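Effector protein MavE (PDB 6PIR) acts as a virulence effector of Legionella pneumophila, needed for endoplasmic reticulum-mediated remodelling of the Legionella-containing vacuole, for evasion of lysosomes and for intracellular replication. Local coordinates at residues Met16-Ile21 against Thr66-Glu71. Sequence-based numbering, arbitrary orientation. Where two conformers were deposited one is given.
Sequences MFLETI and TSAIAE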
loop_
_atom_site.group_PDB
_atom_site.type_symbol
_atom_site.label_atom_id
_atom_site.label_comp_id
_atom_site.label_asym_id
_atom_site.label_seq_id
_atom_site.Cartn_x
_atom_site.Cartn_y
_atom_site.Cartn_z
ATOM N N MET A 16 1.733 -4.129 -5.751
ATOM C CA MET A 16 2.843 -5.039 -6.016
ATOM C C MET A 16 3.903 -4.959 -4.916
ATOM O O MET A 16 4.362 -5.989 -4.401
ATOM C CB MET A 16 3.438 -4.743 -7.388
ATOM C CG MET A 16 4.944 -4.990 -7.473
ATOM S SD MET A 16 5.520 -4.044 -8.851
ATOM C CE MET A 16 5.971 -2.546 -8.023
ATOM N N PHE A 17 4.308 -3.739 -4.529
ATOM C CA PHE A 17 5.301 -3.630 -3.466
ATOM C C PHE A 17 4.755 -4.113 -2.128
ATOM O O PHE A 17 5.491 -4.724 -1.350
ATOM C CB PHE A 17 5.802 -2.214 -3.312
ATOM C CG PHE A 17 6.840 -1.826 -4.310
ATOM C CD1 PHE A 17 8.028 -2.556 -4.421
ATOM C CD2 PHE A 17 6.629 -0.762 -5.147
ATOM C CE1 PHE A 17 8.986 -2.195 -5.344
ATOM C CE2 PHE A 17 7.616 -0.376 -6.050
ATOM C CZ PHE A 17 8.793 -1.117 -6.143
ATOM N N LEU A 18 3.484 -3.808 -1.824
ATOM C CA LEU A 18 2.852 -4.309 -0.606
ATOM C C LEU A 18 2.937 -5.826 -0.539
ATOM O O LEU A 18 3.322 -6.406 0.487
ATOM C CB LEU A 18 1.379 -3.862 -0.551
ATOM C CG LEU A 18 0.577 -4.396 0.652
ATOM C CD1 LEU A 18 1.110 -3.939 2.014
ATOM C CD2 LEU A 18 -0.947 -4.012 0.492
ATOM N N GLU A 19 2.551 -6.502 -1.621
ATOM C CA GLU A 19 2.577 -7.964 -1.627
ATOM C C GLU A 19 4.003 -8.485 -1.492
ATOM O O GLU A 19 4.240 -9.492 -0.814
ATOM C CB GLU A 19 1.949 -8.512 -2.912
ATOM C CG GLU A 19 0.453 -8.323 -3.023
ATOM C CD GLU A 19 -0.011 -8.427 -4.487
ATOM O OE1 GLU A 19 0.460 -9.362 -5.163
ATOM O OE2 GLU A 19 -0.752 -7.525 -4.967
ATOM N N THR A 20 4.953 -7.838 -2.175
ATOM C CA THR A 20 6.358 -8.236 -2.100
ATOM C C THR A 20 6.881 -8.131 -0.661
ATOM O O THR A 20 7.467 -9.082 -0.118
ATOM C CB THR A 20 7.164 -7.364 -3.075
ATOM O OG1 THR A 20 6.707 -7.565 -4.430
ATOM C CG2 THR A 20 8.671 -7.664 -3.028
ATOM N N ILE A 21 6.619 -6.997 -0.006
ATOM C CA ILE A 21 7.075 -6.786 1.363
ATOM C C ILE A 21 6.430 -7.816 2.282
ATOM O O ILE A 21 7.098 -8.427 3.124
ATOM C CB ILE A 21 6.773 -5.341 1.800
ATOM C CG1 ILE A 21 7.582 -4.365 0.940
ATOM C CG2 ILE A 21 7.127 -5.124 3.300
ATOM C CD1 ILE A 21 7.127 -2.904 1.085
ATOM N N THR A 66 1.331 -1.215 8.289
ATOM C CA THR A 66 1.535 0.212 8.050
ATOM C C THR A 66 2.934 0.461 7.519
ATOM O O THR A 66 3.127 1.297 6.625
ATOM C CB THR A 66 1.320 1.030 9.321
ATOM O OG1 THR A 66 2.288 0.638 10.295
ATOM C CG2 THR A 66 -0.085 0.827 9.893
ATOM N N SER A 67 3.926 -0.240 8.072
ATOM C CA SER A 67 5.273 -0.132 7.532
ATOM C C SER A 67 5.288 -0.503 6.072
ATOM O O SER A 67 5.886 0.219 5.259
ATOM C CB SER A 67 6.246 -1.012 8.325
ATOM O OG SER A 67 6.406 -0.446 9.616
ATOM N N ALA A 68 4.605 -1.595 5.711
ATOM C CA ALA A 68 4.651 -2.038 4.323
ATOM C C ALA A 68 3.977 -1.037 3.399
ATOM O O ALA A 68 4.463 -0.791 2.294
ATOM C CB ALA A 68 4.024 -3.416 4.177
ATOM N N ILE A 69 2.832 -0.490 3.808
ATOM C CA ILE A 69 2.155 0.517 2.991
ATOM C C ILE A 69 3.042 1.749 2.810
ATOM O O ILE A 69 3.137 2.304 1.711
ATOM C CB ILE A 69 0.802 0.906 3.604
ATOM C CG1 ILE A 69 -0.230 -0.225 3.447
ATOM C CG2 ILE A 69 0.271 2.172 2.934
ATOM C CD1 ILE A 69 -0.762 -0.430 2.018
ATOM N N ALA A 70 3.615 2.259 3.912
ATOM C CA ALA A 70 4.449 3.455 3.817
ATOM C C ALA A 70 5.649 3.202 2.915
ATOM O O ALA A 70 6.005 4.060 2.091
ATOM C CB ALA A 70 4.881 3.932 5.208
ATOM N N GLU A 71 6.224 1.997 2.996
ATOM C CA GLU A 71 7.361 1.643 2.154
ATOM C C GLU A 71 6.939 1.532 0.706
ATOM O O GLU A 71 7.682 1.942 -0.189
ATOM C CB GLU A 71 7.985 0.333 2.626
ATOM C CG GLU A 71 8.754 0.498 3.950
ATOM C CD GLU A 71 8.748 -0.750 4.822
ATOM O OE1 GLU A 71 8.488 -1.867 4.337
ATOM O OE2 GLU A 71 9.015 -0.623 6.020
#
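The carboxylate of Glu71 meets Ile21 through one oxygen, OE1, which lies 3.7 Å from Ile21 CD1 and equally close to Ile21 CG2, while OE2 is hydrogen-bonded to His33 of helix 26-36. The ring of Phe17 leaves this patch and packs farther along helix 59-77, on Ala72, Leu75 and Val76; Met16 CE lies over one of its faces, a doubtful detail because Met16 has two conformers. At the centre, Ala68 CB fits between two branched side chains, 3.6 Å from Ile21 CG2 and 3.7 Å from Leu18 CD1. Ile21 CD1 also rests on the carbonyl oxygen Ala68 O. Leu18 has its CG anti to the backbone N (chi1 177°), which sends the branch toward helix 59-77, where CD1 also nears Ile69 and CD2 lies 3.9 Å from Ile69 CD1. The segment axes come within 8.7 Å, consistent with the small Ala68, and run roughly antiparallel at 138°. This is core packing of the helical region preceding the C-terminal transmembrane helix; Ala70 touches Tyr45 of the NPxY motif. No hydrogen bond joins the segments: their direct contact is mostly aliphatic, flanked by Ile32 and Val119 of helices 26-36 and 115-134, and the buried Glu71 probably relies on His33 to offset the cost of placing its carboxylate beside methyl groups.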